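Local coordinates for protein chitin deacetylase (Bombyx mori, PDB 5ZNT) that deacetylates chitin as a zinc-dependent carbohydrate esterase, releasing acetate from its N-acetylglucosamine units to leave chitosan, at residues A[11-16]-A[183-188]; A[38-43]-A[252-257]; A[62-67]-A[286-291]; A[306-311]-A[325-330]. One frame throughout, in Å; residues are numbered along the deposited sequence.

Interaction 1: residues A[11-16]-A[183-188]; sequences SQCVLP and PYTMYF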
# COMPACT_ATOMS: atom_id res chain seq x y z
N SER A 11 1.30 -24.60 -14.35
CA SER A 11 0.24 -25.59 -14.54
C SER A 11 -0.65 -25.70 -13.31
O SER A 11 -1.87 -25.86 -13.44
CB SER A 11 0.86 -26.95 -14.89
OG SER A 11 1.16 -27.71 -13.73
N GLN A 12 -0.08 -25.62 -12.10
CA GLN A 12 -0.90 -25.65 -10.90
C GLN A 12 -1.01 -24.28 -10.22
O GLN A 12 -1.43 -24.20 -9.06
CB GLN A 12 -0.37 -26.69 -9.91
CG GLN A 12 1.06 -26.51 -9.46
CD GLN A 12 1.50 -27.65 -8.56
OE1 GLN A 12 0.73 -28.58 -8.30
NE2 GLN A 12 2.75 -27.59 -8.07
N CYS A 13 -0.66 -23.21 -10.91
CA CYS A 13 -0.87 -21.85 -10.42
C CYS A 13 -1.74 -21.13 -11.45
O CYS A 13 -1.22 -20.59 -12.43
CB CYS A 13 0.45 -21.14 -10.19
SG CYS A 13 0.26 -19.46 -9.51
N VAL A 14 -3.06 -21.14 -11.23
CA VAL A 14 -4.02 -20.64 -12.21
C VAL A 14 -4.86 -19.53 -11.59
O VAL A 14 -5.26 -19.60 -10.42
CB VAL A 14 -4.91 -21.78 -12.76
CG1 VAL A 14 -4.05 -22.87 -13.38
CG2 VAL A 14 -5.82 -22.37 -11.67
N LEU A 15 -5.15 -18.50 -12.40
CA LEU A 15 -6.00 -17.40 -11.97
C LEU A 15 -7.38 -17.94 -11.61
O LEU A 15 -7.84 -18.93 -12.19
CB LEU A 15 -6.11 -16.34 -13.07
CG LEU A 15 -4.82 -15.59 -13.41
CD1 LEU A 15 -5.02 -14.59 -14.55
CD2 LEU A 15 -4.26 -14.90 -12.16
N PRO A 16 -8.09 -17.30 -10.67
CA PRO A 16 -7.71 -16.07 -9.96
C PRO A 16 -7.05 -16.30 -8.61
O PRO A 16 -6.72 -15.34 -7.91
CB PRO A 16 -9.06 -15.39 -9.76
CG PRO A 16 -9.96 -16.56 -9.45
CD PRO A 16 -9.49 -17.67 -10.38
N PRO A 183 2.94 -8.18 -9.41
CA PRO A 183 2.62 -8.88 -8.15
C PRO A 183 2.64 -10.38 -8.36
O PRO A 183 2.49 -10.88 -9.48
CB PRO A 183 1.21 -8.39 -7.80
CG PRO A 183 1.10 -7.04 -8.46
CD PRO A 183 1.94 -7.14 -9.74
N TYR A 184 2.83 -11.11 -7.26
CA TYR A 184 2.85 -12.56 -7.32
C TYR A 184 2.25 -13.10 -6.02
O TYR A 184 2.20 -12.40 -5.01
CB TYR A 184 4.28 -13.09 -7.55
CG TYR A 184 5.30 -12.59 -6.56
CD1 TYR A 184 5.49 -13.25 -5.34
CD2 TYR A 184 6.09 -11.47 -6.83
CE1 TYR A 184 6.42 -12.80 -4.42
CE2 TYR A 184 7.01 -11.00 -5.91
CZ TYR A 184 7.17 -11.67 -4.71
OH TYR A 184 8.08 -11.23 -3.80
N THR A 185 1.74 -14.33 -6.07
CA THR A 185 1.30 -14.97 -4.84
C THR A 185 2.46 -15.75 -4.23
O THR A 185 3.45 -16.07 -4.89
CB THR A 185 0.10 -15.90 -5.07
OG1 THR A 185 0.49 -17.01 -5.88
CG2 THR A 185 -1.03 -15.16 -5.76
N MET A 186 2.36 -16.01 -2.93
CA MET A 186 3.44 -16.65 -2.22
C MET A 186 3.31 -18.18 -2.16
O MET A 186 4.02 -18.81 -1.38
CB MET A 186 3.55 -16.08 -0.80
CG MET A 186 3.89 -14.58 -0.70
SD MET A 186 5.54 -14.15 -1.31
CE MET A 186 6.46 -15.58 -0.83
N TYR A 187 2.42 -18.77 -2.97
CA TYR A 187 2.34 -20.23 -3.00
C TYR A 187 3.64 -20.85 -3.52
O TYR A 187 3.98 -21.98 -3.16
CB TYR A 187 1.20 -20.69 -3.90
CG TYR A 187 -0.21 -20.44 -3.42
CD1 TYR A 187 -0.75 -21.18 -2.36
CD2 TYR A 187 -1.03 -19.51 -4.06
CE1 TYR A 187 -2.06 -20.98 -1.95
CE2 TYR A 187 -2.33 -19.30 -3.65
CZ TYR A 187 -2.85 -20.04 -2.60
OH TYR A 187 -4.15 -19.80 -2.21
N PHE A 188 4.34 -20.13 -4.38
CA PHE A 188 5.56 -20.58 -5.03
C PHE A 188 6.69 -19.65 -4.64
O PHE A 188 6.46 -18.53 -4.15
CB PHE A 188 5.38 -20.62 -6.56
CG PHE A 188 4.37 -21.64 -7.00
CD1 PHE A 188 3.03 -21.31 -7.11
CD2 PHE A 188 4.75 -22.95 -7.24
CE1 PHE A 188 2.09 -22.25 -7.48
CE2 PHE A 188 3.81 -23.91 -7.62
CZ PHE A 188 2.47 -23.55 -7.74

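Interaction 2: residues A[38-43]-A[252-257]; sequences QMITIT and HNFDRH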
# COMPACT_ATOMS: atom_id res chain seq x y z
N GLN A 38 -1.84 0.76 -17.73
CA GLN A 38 -0.73 1.01 -16.82
C GLN A 38 -1.31 1.42 -15.46
O GLN A 38 -1.85 2.52 -15.31
CB GLN A 38 0.17 2.10 -17.37
CG GLN A 38 1.35 2.45 -16.45
CD GLN A 38 2.25 1.24 -16.16
OE1 GLN A 38 2.97 0.76 -17.05
NE2 GLN A 38 2.22 0.75 -14.91
N MET A 39 -1.20 0.54 -14.48
CA MET A 39 -1.68 0.83 -13.14
C MET A 39 -0.61 1.55 -12.34
O MET A 39 0.58 1.23 -12.43
CB MET A 39 -2.08 -0.47 -12.44
CG MET A 39 -3.32 -1.10 -13.05
SD MET A 39 -3.66 -2.73 -12.37
CE MET A 39 -2.95 -3.84 -13.60
N ILE A 40 -1.04 2.55 -11.56
CA ILE A 40 -0.15 3.25 -10.63
C ILE A 40 -0.79 3.16 -9.25
O ILE A 40 -1.96 3.50 -9.09
CB ILE A 40 0.07 4.71 -11.05
CG1 ILE A 40 0.63 4.75 -12.49
CG2 ILE A 40 1.06 5.42 -10.11
CD1 ILE A 40 0.84 6.17 -13.06
N THR A 41 -0.03 2.70 -8.26
CA THR A 41 -0.52 2.59 -6.88
C THR A 41 0.21 3.64 -6.05
O THR A 41 1.32 3.42 -5.59
CB THR A 41 -0.31 1.20 -6.30
OG1 THR A 41 1.09 0.86 -6.27
CG2 THR A 41 -1.06 0.14 -7.11
N ILE A 42 -0.42 4.80 -5.90
CA ILE A 42 0.03 5.77 -4.91
C ILE A 42 -0.33 5.23 -3.53
O ILE A 42 -1.47 4.82 -3.29
CB ILE A 42 -0.65 7.12 -5.14
CG1 ILE A 42 -0.28 7.70 -6.51
CG2 ILE A 42 -0.31 8.09 -4.00
CD1 ILE A 42 -1.22 8.86 -6.90
N THR A 43 0.64 5.23 -2.61
CA THR A 43 0.36 4.82 -1.23
C THR A 43 0.92 5.86 -0.27
O THR A 43 1.83 6.62 -0.62
CB THR A 43 0.93 3.43 -0.88
OG1 THR A 43 2.36 3.51 -0.73
CG2 THR A 43 0.60 2.39 -1.98
N HIS A 252 10.81 9.14 -15.83
CA HIS A 252 11.73 8.05 -16.18
C HIS A 252 11.20 6.71 -15.67
O HIS A 252 11.23 5.71 -16.40
CB HIS A 252 13.13 8.32 -15.61
CG HIS A 252 14.06 7.15 -15.71
ND1 HIS A 252 14.31 6.50 -16.91
CD2 HIS A 252 14.80 6.51 -14.78
CE1 HIS A 252 15.16 5.51 -16.69
NE2 HIS A 252 15.46 5.48 -15.41
N ASN A 253 10.70 6.67 -14.43
CA ASN A 253 10.25 5.39 -13.92
C ASN A 253 8.87 5.01 -14.47
O ASN A 253 8.59 3.83 -14.68
CB ASN A 253 10.28 5.41 -12.39
CG ASN A 253 11.70 5.27 -11.86
OD1 ASN A 253 12.29 4.21 -11.94
ND2 ASN A 253 12.24 6.36 -11.33
N PHE A 254 8.02 5.99 -14.75
CA PHE A 254 6.82 5.69 -15.51
C PHE A 254 7.18 5.00 -16.83
O PHE A 254 6.63 3.95 -17.17
CB PHE A 254 6.01 6.97 -15.76
CG PHE A 254 4.79 6.75 -16.63
CD1 PHE A 254 3.57 6.41 -16.07
CD2 PHE A 254 4.88 6.86 -18.02
CE1 PHE A 254 2.46 6.18 -16.86
CE2 PHE A 254 3.77 6.65 -18.82
CZ PHE A 254 2.56 6.31 -18.25
N ASP A 255 8.12 5.58 -17.58
CA ASP A 255 8.48 5.02 -18.89
C ASP A 255 9.05 3.62 -18.75
O ASP A 255 8.76 2.74 -19.58
CB ASP A 255 9.47 5.93 -19.62
CG ASP A 255 8.86 7.24 -20.05
OD1 ASP A 255 7.62 7.32 -20.19
OD2 ASP A 255 9.63 8.20 -20.25
N ARG A 256 9.87 3.38 -17.71
CA ARG A 256 10.41 2.05 -17.48
C ARG A 256 9.29 1.01 -17.41
O ARG A 256 9.41 -0.08 -17.98
CB ARG A 256 11.24 2.02 -16.18
CG ARG A 256 12.64 2.66 -16.26
CD ARG A 256 13.47 2.38 -14.99
NE ARG A 256 13.33 0.98 -14.58
CZ ARG A 256 12.66 0.58 -13.50
NH1 ARG A 256 12.08 1.47 -12.69
NH2 ARG A 256 12.57 -0.73 -13.24
N HIS A 257 8.19 1.34 -16.74
CA HIS A 257 7.09 0.39 -16.66
C HIS A 257 6.26 0.40 -17.95
O HIS A 257 5.97 -0.65 -18.53
CB HIS A 257 6.20 0.71 -15.45
CG HIS A 257 6.83 0.38 -14.13
ND1 HIS A 257 6.28 -0.53 -13.26
CD2 HIS A 257 7.97 0.83 -13.54
CE1 HIS A 257 7.06 -0.65 -12.19
NE2 HIS A 257 8.08 0.18 -12.33

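Interaction 3: residues A[62-67]-A[286-291]; sequences GKRKNP and YWIDEI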
# COMPACT_ATOMS: atom_id res chain seq x y z
N GLY A 62 -11.32 15.40 -6.06
CA GLY A 62 -12.53 15.11 -6.80
C GLY A 62 -12.54 15.59 -8.23
O GLY A 62 -13.54 15.41 -8.92
N LYS A 63 -11.45 16.20 -8.69
CA LYS A 63 -11.30 16.65 -10.07
C LYS A 63 -10.31 15.82 -10.88
O LYS A 63 -10.22 16.02 -12.10
CB LYS A 63 -10.84 18.11 -10.11
CG LYS A 63 -11.59 19.03 -9.16
CD LYS A 63 -12.32 20.13 -9.91
CE LYS A 63 -12.75 21.24 -8.96
NZ LYS A 63 -11.58 21.98 -8.43
N ARG A 64 -9.52 14.96 -10.25
CA ARG A 64 -8.55 14.12 -10.96
C ARG A 64 -9.22 12.77 -11.18
O ARG A 64 -9.58 12.08 -10.21
CB ARG A 64 -7.25 13.99 -10.16
CG ARG A 64 -6.61 15.35 -9.87
CD ARG A 64 -5.25 15.29 -9.15
NE ARG A 64 -4.52 16.53 -9.43
CZ ARG A 64 -4.44 17.57 -8.62
NH1 ARG A 64 -5.00 17.53 -7.40
NH2 ARG A 64 -3.77 18.65 -9.02
N LYS A 65 -9.44 12.40 -12.44
CA LYS A 65 -10.24 11.23 -12.79
C LYS A 65 -9.44 10.30 -13.68
O LYS A 65 -8.70 10.75 -14.55
CB LYS A 65 -11.53 11.61 -13.54
CG LYS A 65 -12.29 12.77 -12.95
CD LYS A 65 -13.36 12.29 -12.01
CE LYS A 65 -14.30 13.43 -11.64
NZ LYS A 65 -15.05 13.05 -10.45
N ASN A 66 -9.60 9.00 -13.45
CA ASN A 66 -9.05 7.96 -14.32
C ASN A 66 -9.81 7.93 -15.65
O ASN A 66 -10.85 8.57 -15.78
CB ASN A 66 -9.15 6.61 -13.63
CG ASN A 66 -8.08 6.42 -12.57
OD1 ASN A 66 -6.95 6.88 -12.73
ND2 ASN A 66 -8.43 5.73 -11.50
N PRO A 67 -9.32 7.18 -16.64
CA PRO A 67 -10.02 7.15 -17.94
C PRO A 67 -11.43 6.59 -17.87
O PRO A 67 -12.19 6.78 -18.83
CB PRO A 67 -9.12 6.26 -18.81
CG PRO A 67 -7.75 6.41 -18.20
CD PRO A 67 -8.01 6.51 -16.71
N TYR A 286 1.70 18.41 -10.80
CA TYR A 286 1.92 18.70 -12.21
C TYR A 286 2.03 17.41 -13.01
O TYR A 286 1.39 17.25 -14.06
CB TYR A 286 3.17 19.56 -12.38
CG TYR A 286 3.41 20.00 -13.80
CD1 TYR A 286 4.00 19.14 -14.72
CD2 TYR A 286 3.04 21.27 -14.23
CE1 TYR A 286 4.21 19.53 -16.03
CE2 TYR A 286 3.25 21.67 -15.54
CZ TYR A 286 3.83 20.80 -16.44
OH TYR A 286 4.05 21.18 -17.75
N TRP A 287 2.85 16.48 -12.52
CA TRP A 287 3.04 15.20 -13.19
C TRP A 287 1.73 14.43 -13.30
O TRP A 287 1.38 13.93 -14.38
CB TRP A 287 4.09 14.38 -12.43
CG TRP A 287 4.35 13.06 -13.06
CD1 TRP A 287 5.12 12.81 -14.17
CD2 TRP A 287 3.83 11.79 -12.64
NE1 TRP A 287 5.11 11.47 -14.46
CE2 TRP A 287 4.33 10.82 -13.54
CE3 TRP A 287 2.98 11.37 -11.59
CZ2 TRP A 287 4.03 9.47 -13.43
CZ3 TRP A 287 2.68 10.02 -11.48
CH2 TRP A 287 3.20 9.09 -12.41
N ILE A 288 1.01 14.27 -12.19
CA ILE A 288 -0.27 13.57 -12.20
C ILE A 288 -1.20 14.17 -13.24
O ILE A 288 -1.84 13.45 -14.02
CB ILE A 288 -0.94 13.62 -10.81
CG1 ILE A 288 -0.21 12.73 -9.82
CG2 ILE A 288 -2.38 13.17 -10.92
CD1 ILE A 288 -0.78 12.87 -8.39
N ASP A 289 -1.33 15.49 -13.23
CA ASP A 289 -2.27 16.13 -14.15
C ASP A 289 -1.82 15.96 -15.60
O ASP A 289 -2.64 15.73 -16.49
CB ASP A 289 -2.41 17.60 -13.79
CG ASP A 289 -3.14 17.82 -12.48
OD1 ASP A 289 -3.95 16.93 -12.08
OD2 ASP A 289 -2.94 18.89 -11.88
N GLU A 290 -0.51 16.03 -15.83
CA GLU A 290 0.02 15.83 -17.17
C GLU A 290 -0.19 14.39 -17.65
O GLU A 290 -0.57 14.16 -18.80
CB GLU A 290 1.49 16.21 -17.20
CG GLU A 290 2.10 16.12 -18.59
CD GLU A 290 3.52 16.58 -18.61
OE1 GLU A 290 4.34 15.99 -17.88
OE2 GLU A 290 3.82 17.55 -19.35
N ILE A 291 0.05 13.41 -16.77
CA ILE A 291 -0.17 12.01 -17.13
C ILE A 291 -1.65 11.73 -17.39
O ILE A 291 -2.01 11.07 -18.37
CB ILE A 291 0.37 11.08 -16.02
CG1 ILE A 291 1.91 11.09 -15.98
CG2 ILE A 291 -0.19 9.68 -16.19
CD1 ILE A 291 2.58 10.35 -17.12

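Interaction 4: residues A[306-311]-A[325-330]; sequences VIQWVQ and WREKCS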
# COMPACT_ATOMS: atom_id res chain seq x y z
N VAL A 306 -5.52 -3.51 -8.00
CA VAL A 306 -4.54 -4.20 -8.83
C VAL A 306 -4.80 -5.70 -8.81
O VAL A 306 -4.88 -6.36 -9.85
CB VAL A 306 -3.10 -3.89 -8.37
CG1 VAL A 306 -2.10 -4.74 -9.18
CG2 VAL A 306 -2.79 -2.43 -8.57
N ILE A 307 -4.97 -6.27 -7.60
CA ILE A 307 -5.23 -7.70 -7.48
C ILE A 307 -6.51 -8.09 -8.21
O ILE A 307 -6.58 -9.15 -8.84
CB ILE A 307 -5.28 -8.10 -5.99
CG1 ILE A 307 -3.91 -7.89 -5.34
CG2 ILE A 307 -5.74 -9.56 -5.82
CD1 ILE A 307 -3.90 -8.08 -3.79
N GLN A 308 -7.53 -7.24 -8.17
CA GLN A 308 -8.77 -7.56 -8.86
C GLN A 308 -8.56 -7.61 -10.37
O GLN A 308 -9.12 -8.48 -11.05
CB GLN A 308 -9.86 -6.55 -8.48
CG GLN A 308 -10.41 -6.78 -7.09
CD GLN A 308 -11.26 -5.63 -6.61
OE1 GLN A 308 -10.95 -4.47 -6.87
NE2 GLN A 308 -12.35 -5.95 -5.92
N TRP A 309 -7.71 -6.72 -10.91
CA TRP A 309 -7.37 -6.79 -12.32
C TRP A 309 -6.56 -8.05 -12.63
O TRP A 309 -6.81 -8.72 -13.64
CB TRP A 309 -6.58 -5.55 -12.74
CG TRP A 309 -6.30 -5.49 -14.23
CD1 TRP A 309 -7.01 -4.79 -15.16
CD2 TRP A 309 -5.24 -6.13 -14.94
NE1 TRP A 309 -6.47 -4.97 -16.41
CE2 TRP A 309 -5.38 -5.80 -16.30
CE3 TRP A 309 -4.19 -6.97 -14.55
CZ2 TRP A 309 -4.51 -6.26 -17.29
CZ3 TRP A 309 -3.32 -7.44 -15.53
CH2 TRP A 309 -3.48 -7.08 -16.88
N VAL A 310 -5.57 -8.38 -11.80
CA VAL A 310 -4.78 -9.59 -12.01
C VAL A 310 -5.68 -10.81 -12.07
O VAL A 310 -5.43 -11.76 -12.83
CB VAL A 310 -3.70 -9.74 -10.92
CG1 VAL A 310 -3.03 -11.12 -10.99
CG2 VAL A 310 -2.66 -8.66 -11.07
N GLN A 311 -6.75 -10.81 -11.28
CA GLN A 311 -7.63 -11.95 -11.21
C GLN A 311 -8.57 -12.03 -12.40
O GLN A 311 -9.16 -13.09 -12.64
CB GLN A 311 -8.43 -11.90 -9.90
CG GLN A 311 -7.58 -12.17 -8.64
CD GLN A 311 -8.38 -11.97 -7.35
OE1 GLN A 311 -9.23 -11.08 -7.26
NE2 GLN A 311 -8.11 -12.80 -6.36
N TRP A 325 -13.04 -1.44 -10.52
CA TRP A 325 -12.40 -0.13 -10.59
C TRP A 325 -13.39 1.03 -10.53
O TRP A 325 -12.97 2.19 -10.46
CB TRP A 325 -11.56 -0.04 -11.86
CG TRP A 325 -10.31 -0.88 -11.82
CD1 TRP A 325 -9.97 -1.81 -10.88
CD2 TRP A 325 -9.24 -0.86 -12.77
NE1 TRP A 325 -8.74 -2.37 -11.19
CE2 TRP A 325 -8.27 -1.79 -12.33
CE3 TRP A 325 -9.00 -0.14 -13.94
CZ2 TRP A 325 -7.09 -2.02 -13.03
CZ3 TRP A 325 -7.83 -0.38 -14.63
CH2 TRP A 325 -6.89 -1.32 -14.18
N ARG A 326 -14.70 0.75 -10.56
CA ARG A 326 -15.72 1.79 -10.47
C ARG A 326 -16.40 1.83 -9.11
O ARG A 326 -17.30 2.65 -8.92
CB ARG A 326 -16.77 1.59 -11.58
CG ARG A 326 -16.20 1.40 -12.98
CD ARG A 326 -17.31 1.43 -14.04
NE ARG A 326 -18.09 2.64 -13.87
CZ ARG A 326 -17.88 3.77 -14.54
NH1 ARG A 326 -16.92 3.83 -15.46
NH2 ARG A 326 -18.63 4.83 -14.28
N GLU A 327 -16.02 0.96 -8.17
CA GLU A 327 -16.58 1.05 -6.82
C GLU A 327 -16.26 2.41 -6.22
O GLU A 327 -15.13 2.91 -6.36
CB GLU A 327 -16.05 -0.07 -5.92
CG GLU A 327 -16.32 -1.50 -6.41
CD GLU A 327 -15.50 -2.55 -5.64
OE1 GLU A 327 -14.93 -2.20 -4.58
OE2 GLU A 327 -15.40 -3.71 -6.11
N LYS A 328 -17.26 3.04 -5.61
CA LYS A 328 -17.12 4.38 -5.06
C LYS A 328 -16.46 5.30 -6.10
O LYS A 328 -15.44 5.94 -5.85
CB LYS A 328 -16.35 4.36 -3.74
CG LYS A 328 -17.09 3.59 -2.65
CD LYS A 328 -16.38 3.66 -1.32
CE LYS A 328 -16.02 2.27 -0.83
NZ LYS A 328 -15.61 2.32 0.61
N CYS A 329 -17.10 5.33 -7.27
CA CYS A 329 -16.55 6.01 -8.43
C CYS A 329 -16.21 7.46 -8.12
O CYS A 329 -15.04 7.88 -8.21
CB CYS A 329 -17.53 5.93 -9.61
SG CYS A 329 -16.92 6.67 -11.14
N SER A 330 -17.21 8.24 -7.76
CA SER A 330 -17.03 9.67 -7.54
C SER A 330 -17.94 10.06 -6.38
O SER A 330 -19.01 10.64 -6.55
CB SER A 330 -17.34 10.48 -8.80
OG SER A 330 -16.58 11.67 -8.80

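Interaction 1: residues A[11-16]-A[183-188]
The phenyl ring of F188 is met at its edge by Q12 and obliquely by C13. CG of Q12 lies near the ring plane, 3.7 Å from CZ of F188, and the amide NE2 of Q12 is also in plane at the edge, 3.9 Å from CE2 of F188, with the amide turned 45° against the ring. CB of C13 is 3.4 Å from CE1 of F188, and SG of C13 stands 4.9 Å from the ring centroid of F188, a sulfur-aromatic contact. With SG anti to the backbone N (chi1 -178°), the sulfur of C13 lies obliquely beside the F188 ring. Replacing F188 with an alanine would probably open a gap beside the C13 sulfur and leave the Q12 side chain without its apolar wall. The same sulfur is tied to C18 in a disulfide, so the ring packs against one half of a cystine, and T185 also touches C18. The 11-16 loop thus lies against the turn following the short strand 184-185, which pairs antiparallel with strand 209-214, while L15 reaches V310 on helix 303-311.

Interaction 2: residues A[38-43]-A[252-257]
Q38, F254 and H257 carry this buried contact between the first strand of the deacetylase domain and a helix packed against the sheet. Q38 leaves the strand with CG anti to the backbone N (chi1 179°) and then bends, which lays its aliphatic part beside F254 and its amide across H257. CG of Q38 is 3.9 Å from CE1 of F254, the two side chains sliding past each other in opposite directions. The amide oxygen OE1 of Q38 touches the helix backbone at H257 C, 3.4 Å away, and rests 3.6 Å from CB of H257. The other end of the amide is fixed: NE2 of Q38 donates to the backbone O of M39 at 3.0 Å from above the carbonyl plane, and also bonds the O of A263. The A263 carbonyl also accepts a bond from ND1 of H257, so the two side chains share one acceptor. A leucine in place of Q38 has no amide, and would probably leave the carbonyls of M39 and A263 without this donor. Two residues further along the strand, CD1 of I40 meets the edge of the F254 ring at 4.1 Å from its CD1. Strand 38-45 pairs in parallel with strands 265-270 and 298-300; the axis of segment 252-257 makes 136° with that of segment 38-43, and helix 243-258 packs through F254 on V298 and through H257 on L265.

Interaction 3: residues A[62-67]-A[286-291]
R64 and D289 both set CG anti to the carbonyl carbon, beside the backbone N (chi1 -58° and -70°), and the extended R64 chain then carries its guanidinium from the loop to the carboxylate on the helix. The result is a side-on, bidentate Arg-Asp salt bridge that pins the loop between helix 53-59 and strand 75-78 to helix 278-294 of the deacetylase fold. NE of R64 donates to OD1 of D289 at 2.7 Å, and NH2 of R64 donates to OD2 of D289 at 3.0 Å. Both oxygens are met on their syn sides; the guanidinium and carboxylate planes are only 9° apart, and the two bonds together hold both groups against rotation. The paired charges sit at a partly exposed position. Beside the salt bridge, CD of R64 also rests 4.0 Å from CG2 of I288, the two side chains crossing at about a right angle. NH1 of R64 turns back to the carbonyl of I59, at the end of helix 53-59, so one guanidinium joins two helices. R64 packs further along helix 278-294 on L285 and L292, while its backbone pairs with I72 in the loop leading to strand 75-78.

Interaction 4: residues A[306-311]-A[325-330]
Two tryptophans, W309 and W325, with ring planes near parallel but slid apart, pack the 325-330 loop against helix 303-311 of the carbohydrate esterase 4 deacetylase domain. The planes differ by 24°, but the rings barely overlap: the five-membered ring of W309 and the six-membered ring of W325 have centroids 5.2 Å apart. Close packing is therefore concentrated at one corner, where CZ2 of W325 sits 3.5 Å from CD1 of W309 and 3.6 Å from its CB. CG of W309 is anti to the backbone N (chi1 -174°), which swings the indole off the helix and toward the loop. Both rings are buried, and each indole nitrogen has a carbonyl to bond: NE1 of W309 goes to the O of R314 and NE1 of W325 to the O of Q305. F322 meets W325 edge-to-face.

The other side of the contact is loose. Q308 and E327 extend toward each other from opposite directions, with amide and carboxylate planes perpendicular. They approach without closing a hydrogen bond: the pair is polar but not bonded, with E327 exposed and Q308 partly exposed. Further along the loop, C329 is joined by a disulfide to C70, which ties the chain beyond the tryptophan to the loop before strand 75-78. Back at the solvent side, NE2 of Q308 lies 3.8 Å from OE2 of E327.

Overall arrangement
Strand 38-45 connects interactions 2 and 4. Its 38-43 part packs helix 243-258 in interaction 2 and, through M39, meets both tryptophans of interaction 4: CE of M39 is 3.5 Å from CE3 of W309, and SD of M39 is 3.6 Å from CZ2 of W325. Interaction 3 joins interaction 2 through W287, whose CH2 lies 3.8 Å from CD1 of I40; their centres are 14 Å apart. Interaction 1 is peripheral, about 33 Å between centres from interaction 3, but touches interaction 4 where NE2 of Q311 is a probable hydrogen-bond donor to O of P16. All four lie away from the zinc site of D46, H101 and H105, although the same strand leads directly to D46.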